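Local coordinates for protein argonaute (Methanocaldococcus jannaschii, PDB 5G5S) that uses short single-stranded DNA guides to find and cleave complementary single-stranded DNA, and may defend the cell against invading genetic elements, at residues 135-140 and 158-163; 264-269 and 627-632. One frame throughout, in Å; residues are numbered along the deposited sequence.

Contact 1 of 2, residues 135-140 and 158-163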
loop_
_atom_site.group_PDB
_atom_site.type_symbol
_atom_site.label_atom_id
_atom_site.label_comp_id
_atom_site.label_asym_id
_atom_site.label_seq_id
_atom_site.Cartn_x
_atom_site.Cartn_y
_atom_site.Cartn_z
ATOM N N LYS A 135 20.246 -12.568 -3.512
ATOM C CA LYS A 135 21.289 -11.906 -2.734
ATOM C C LYS A 135 20.586 -11.144 -1.605
ATOM O O LYS A 135 19.798 -10.239 -1.870
ATOM C CB LYS A 135 22.163 -10.986 -3.610
ATOM C CG LYS A 135 23.337 -10.363 -2.854
ATOM C CD LYS A 135 24.161 -9.433 -3.727
ATOM C CE LYS A 135 25.245 -8.739 -2.935
ATOM N NZ LYS A 135 26.044 -7.814 -3.784
ATOM N N VAL A 136 20.830 -11.554 -0.356
ATOM C CA VAL A 136 20.219 -10.932 0.816
ATOM C C VAL A 136 21.213 -10.036 1.561
ATOM O O VAL A 136 22.323 -10.470 1.875
ATOM C CB VAL A 136 19.449 -11.940 1.722
ATOM C CG1 VAL A 136 20.355 -13.051 2.260
ATOM C CG2 VAL A 136 18.700 -11.236 2.852
ATOM N N GLU A 137 20.813 -8.772 1.798
ATOM C CA GLU A 137 21.608 -7.755 2.490
ATOM C C GLU A 137 20.849 -7.260 3.735
ATOM O O GLU A 137 19.632 -7.094 3.692
ATOM C CB GLU A 137 21.926 -6.564 1.557
ATOM C CG GLU A 137 22.327 -6.924 0.132
ATOM C CD GLU A 137 21.325 -6.510 -0.934
ATOM O OE1 GLU A 137 21.262 -5.300 -1.248
ATOM O OE2 GLU A 137 20.614 -7.394 -1.465
ATOM N N SER A 138 21.561 -7.026 4.835
ATOM C CA SER A 138 20.952 -6.551 6.074
ATOM C C SER A 138 21.347 -5.127 6.376
ATOM O O SER A 138 22.481 -4.726 6.098
ATOM C CB SER A 138 21.344 -7.444 7.241
ATOM O OG SER A 138 20.706 -8.705 7.146
ATOM N N TYR A 139 20.409 -4.365 6.961
ATOM C CA TYR A 139 20.629 -2.981 7.356
ATOM C C TYR A 139 19.748 -2.532 8.510
ATOM O O TYR A 139 18.687 -3.102 8.754
ATOM C CB TYR A 139 20.506 -2.021 6.154
ATOM C CG TYR A 139 19.095 -1.757 5.682
ATOM C CD1 TYR A 139 18.354 -0.696 6.198
ATOM C CD2 TYR A 139 18.523 -2.520 4.666
ATOM C CE1 TYR A 139 17.062 -0.427 5.747
ATOM C CE2 TYR A 139 17.237 -2.250 4.195
ATOM C CZ TYR A 139 16.511 -1.202 4.742
ATOM O OH TYR A 139 15.239 -0.921 4.313
ATOM N N CYS A 140 20.193 -1.481 9.201
ATOM C CA CYS A 140 19.470 -0.839 10.282
ATOM C C CYS A 140 18.905 0.459 9.773
ATOM O O CYS A 140 19.550 1.153 8.985
ATOM C CB CYS A 140 20.377 -0.594 11.484
ATOM S SG CYS A 140 20.830 -2.086 12.393
ATOM N N ARG A 158 16.308 -4.477 8.992
ATOM C CA ARG A 158 15.649 -4.932 7.769
ATOM C C ARG A 158 16.513 -5.776 6.860
ATOM O O ARG A 158 17.733 -5.624 6.828
ATOM C CB ARG A 158 15.055 -3.745 7.004
ATOM C CG ARG A 158 13.655 -4.023 6.511
ATOM C CD ARG A 158 12.670 -3.028 7.076
ATOM N NE ARG A 158 12.474 -1.895 6.176
ATOM C CZ ARG A 158 11.547 -1.843 5.223
ATOM N NH1 ARG A 158 10.730 -2.872 5.023
ATOM N NH2 ARG A 158 11.434 -0.765 4.457
ATOM N N HIS A 159 15.860 -6.678 6.116
ATOM C CA HIS A 159 16.507 -7.546 5.146
ATOM C C HIS A 159 16.010 -7.198 3.763
ATOM O O HIS A 159 14.806 -7.201 3.511
ATOM C CB HIS A 159 16.279 -9.026 5.471
ATOM C CG HIS A 159 16.818 -9.427 6.806
ATOM N ND1 HIS A 159 18.143 -9.789 6.971
ATOM C CD2 HIS A 159 16.199 -9.477 8.006
ATOM C CE1 HIS A 159 18.280 -10.074 8.254
ATOM N NE2 HIS A 159 17.140 -9.892 8.920
ATOM N N THR A 160 16.949 -6.822 2.891
ATOM C CA THR A 160 16.694 -6.469 1.498
ATOM C C THR A 160 17.263 -7.548 0.599
ATOM O O THR A 160 18.453 -7.847 0.664
ATOM C CB THR A 160 17.121 -5.015 1.180
ATOM O OG1 THR A 160 16.898 -4.754 -0.203
ATOM C CG2 THR A 160 18.578 -4.711 1.540
ATOM N N ALA A 161 16.393 -8.191 -0.175
ATOM C CA ALA A 161 16.784 -9.251 -1.093
ATOM C C ALA A 161 16.714 -8.780 -2.538
ATOM O O ALA A 161 15.825 -8.001 -2.910
ATOM C CB ALA A 161 15.914 -10.481 -0.899
ATOM N N SER A 162 17.674 -9.232 -3.344
ATOM C CA SER A 162 17.733 -8.894 -4.758
ATOM C C SER A 162 17.836 -10.138 -5.643
ATOM O O SER A 162 18.617 -11.058 -5.356
ATOM C CB SER A 162 18.851 -7.895 -5.051
ATOM O OG SER A 162 20.072 -8.269 -4.438
ATOM N N ILE A 163 17.014 -10.175 -6.702
ATOM C CA ILE A 163 17.023 -11.270 -7.671
ATOM C C ILE A 163 18.247 -11.038 -8.552
ATOM O O ILE A 163 18.355 -9.994 -9.194
ATOM C CB ILE A 163 15.704 -11.356 -8.480
ATOM C CG1 ILE A 163 14.441 -11.254 -7.564
ATOM C CG2 ILE A 163 15.700 -12.579 -9.400
ATOM C CD1 ILE A 163 13.662 -12.558 -7.207
#
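The carbonyl oxygen of Lys-135 takes the backbone N-H of Ser-162, N to O 2.8 Å, and receives a C-H contact from Ala-161 CA. Ser-162 OG, with chi1 of 47° lodging it between its own backbone N and carbonyl carbon, lies 3.2 Å from that Lys-135 O and 3.1 Å from Glu-137 OE2; its one proton may go to either oxygen. Six main-chain hydrogen bonds join the strands of this antiparallel beta hairpin, made reciprocally by the pairs Lys-135/Ser-162, Glu-137/Thr-160 and Tyr-139/Arg-158. On the face carrying these side chains, Arg-158 CB sits over the Tyr-139 ring in a CH-pi contact, 4.0 Å from its centroid. At the ring edge, near its plane, Thr-160 CG2 lies 3.8 Å from Tyr-139 CD2. Beyond CB, Arg-158 forms a salt bridge to Asp-262 and a cation-pi contact with Tyr-260. The other face bears His-159, which interacts with guide DNA; its ND1 lies 2.8 Å from Ser-138 OG. Glu-137 OE2 also faces two acceptors, Lys-135 O at 3.0 Å and Thr-160 O at 3.1 Å, so the carboxylate could be somewhat easier to protonate than one in water.

Contact 2 of 2, residues 264-269 and 627-632; sequences LDSYIL and HKTPFG
Ser-266 opens helix 266-271 and brings the first turn of that helix against Pro-630 and Phe-631, in the loop between strands 621-625 and 636-645 of the RNase H-like PIWI domain. The two surfaces come together without a hydrogen bond between them, and the interface is small, with 175 Å² buried in total. At the serine, CB is directed toward the loop: OG lies beside the proline ring, 3.8 Å from Pro-630 CD, and CB approaches both Pro-630 CG and the phenylalanine ring. The methyl CG2 of Thr-629 stands a little farther off, at the margin of the same patch. The main chain of Ser-266 also takes part. Its carbonyl oxygen meets the edge of the Phe-631 ring close to the ring plane, O to CE2 3.3 Å, where the weakly positive C-H rim would suit it.

One turn on, Leu-269 adds an apolar contact to the ring. Its CB lies 3.8 Å from Phe-631 CE2, and its CD1 reaches CD2 of the same ring at 4.0 Å, as the two side chains run alongside one another in opposing senses. The ring thus meets the helix turn through its CD2 and CE2 carbons. Phe-631 also touches Arg-277. Residues 627-634 bind the phosphorylated 5' end of the guide DNA, so the helix turn packs on a segment of that binding region through an aromatic side chain. The preceding residue backs the Phe-631 ring: Pro-630 CB stands 4.0 Å above its plane, displaced from the ring centre.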
loop_
_atom_site.group_PDB
_atom_site.type_symbol
_atom_site.label_atom_id
_atom_site.label_comp_id
_atom_site.label_asym_id
_atom_site.label_seq_id
_atom_site.Cartn_x
_atom_site.Cartn_y
_atom_site.Cartn_z
ATOM N N LEU A 264 7.088 -9.437 1.879
ATOM C CA LEU A 264 6.629 -10.650 1.202
ATOM C C LEU A 264 5.344 -11.171 1.820
ATOM O O LEU A 264 5.118 -11.002 3.023
ATOM C CB LEU A 264 7.703 -11.750 1.252
ATOM C CG LEU A 264 8.907 -11.593 0.323
ATOM C CD1 LEU A 264 10.058 -12.471 0.781
ATOM C CD2 LEU A 264 8.543 -11.915 -1.120
ATOM N N ASP A 265 4.539 -11.842 1.008
ATOM C CA ASP A 265 3.284 -12.407 1.471
ATOM C C ASP A 265 3.536 -13.627 2.348
ATOM O O ASP A 265 4.585 -14.261 2.276
ATOM C CB ASP A 265 2.391 -12.776 0.288
ATOM N N SER A 266 2.541 -13.971 3.149
ATOM C CA SER A 266 2.642 -15.094 4.067
ATOM C C SER A 266 2.862 -16.426 3.354
ATOM O O SER A 266 3.610 -17.272 3.832
ATOM C CB SER A 266 1.399 -15.155 4.955
ATOM O OG SER A 266 1.179 -13.913 5.600
ATOM N N TYR A 267 2.211 -16.609 2.211
ATOM C CA TYR A 267 2.334 -17.849 1.456
ATOM C C TYR A 267 3.767 -18.093 1.013
ATOM O O TYR A 267 4.253 -19.219 1.074
ATOM C CB TYR A 267 1.418 -17.816 0.234
ATOM N N ILE A 268 4.439 -17.041 0.561
ATOM C CA ILE A 268 5.825 -17.140 0.121
ATOM C C ILE A 268 6.738 -17.532 1.272
ATOM O O ILE A 268 7.645 -18.344 1.126
ATOM C CB ILE A 268 6.327 -15.796 -0.432
ATOM C CG1 ILE A 268 5.317 -15.203 -1.413
ATOM C CG2 ILE A 268 7.687 -15.969 -1.087
ATOM C CD1 ILE A 268 5.240 -15.942 -2.727
ATOM N N LEU A 269 6.461 -16.945 2.428
ATOM C CA LEU A 269 7.232 -17.147 3.649
ATOM C C LEU A 269 7.229 -18.573 4.189
ATOM O O LEU A 269 8.201 -19.010 4.797
ATOM C CB LEU A 269 6.770 -16.166 4.724
ATOM C CG LEU A 269 7.051 -14.707 4.379
ATOM C CD1 LEU A 269 6.368 -13.767 5.355
ATOM C CD2 LEU A 269 8.550 -14.471 4.351
ATOM N N HIS A 627 -4.710 -6.394 12.282
ATOM C CA HIS A 627 -4.955 -7.761 11.842
ATOM C C HIS A 627 -4.065 -8.853 12.411
ATOM O O HIS A 627 -2.892 -8.623 12.705
ATOM C CB HIS A 627 -4.888 -7.773 10.297
ATOM C CG HIS A 627 -3.534 -7.421 9.746
ATOM N ND1 HIS A 627 -2.704 -6.502 10.383
ATOM C CD2 HIS A 627 -2.900 -7.891 8.646
ATOM C CE1 HIS A 627 -1.592 -6.466 9.666
ATOM N NE2 HIS A 627 -1.663 -7.285 8.608
ATOM N N LYS A 628 -4.615 -10.057 12.509
ATOM C CA LYS A 628 -3.860 -11.204 12.977
ATOM C C LYS A 628 -3.015 -11.692 11.808
ATOM O O LYS A 628 -3.456 -11.659 10.666
ATOM C CB LYS A 628 -4.800 -12.309 13.445
ATOM N N THR A 629 -1.795 -12.126 12.094
ATOM C CA THR A 629 -0.890 -12.598 11.057
ATOM C C THR A 629 -0.281 -13.941 11.441
ATOM O O THR A 629 0.002 -14.184 12.611
ATOM C CB THR A 629 0.231 -11.570 10.828
ATOM O OG1 THR A 629 -0.352 -10.275 10.681
ATOM C CG2 THR A 629 1.027 -11.884 9.582
ATOM N N PRO A 630 -0.071 -14.807 10.454
ATOM C CA PRO A 630 0.523 -16.125 10.692
ATOM C C PRO A 630 1.929 -15.983 11.238
ATOM O O PRO A 630 2.321 -16.697 12.153
ATOM C CB PRO A 630 0.589 -16.740 9.292
ATOM C CG PRO A 630 -0.317 -15.918 8.445
ATOM C CD PRO A 630 -0.266 -14.544 9.023
ATOM N N PHE A 631 2.673 -15.043 10.671
ATOM C CA PHE A 631 4.039 -14.765 11.076
ATOM C C PHE A 631 4.125 -13.362 11.657
ATOM O O PHE A 631 3.128 -12.805 12.107
ATOM C CB PHE A 631 4.985 -14.909 9.887
ATOM C CG PHE A 631 4.777 -16.171 9.102
ATOM C CD1 PHE A 631 5.084 -17.400 9.649
ATOM C CD2 PHE A 631 4.269 -16.125 7.817
ATOM C CE1 PHE A 631 4.888 -18.561 8.932
ATOM C CE2 PHE A 631 4.072 -17.282 7.093
ATOM C CZ PHE A 631 4.381 -18.502 7.651
ATOM N N GLY A 632 5.326 -12.803 11.678
ATOM C CA GLY A 632 5.527 -11.468 12.200
ATOM C C GLY A 632 4.797 -10.428 11.376
ATOM O O GLY A 632 4.695 -10.550 10.164
#

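How the contacts relate
Both segments of contact 1 precede those of contact 2 in sequence. Their centres lie 18 Å apart, and the contacts do not meet, their nearest atoms being about 6 Å apart. Strand 255-260 connects them: it pairs antiparallel with strand 150-163 of contact 1, and the chain leaving it soon enters helix 266-271 of contact 2. Contact 1 thus lies within the curled antiparallel sheet, whereas contact 2 links the chain just beyond that sheet to a loop of the PIWI domain, 358 residues later in sequence. The chain from the sheet to helix 266-271 therefore leads from beside a strand bearing the guide-contacting His-159 to the loop that binds the guide's 5' end.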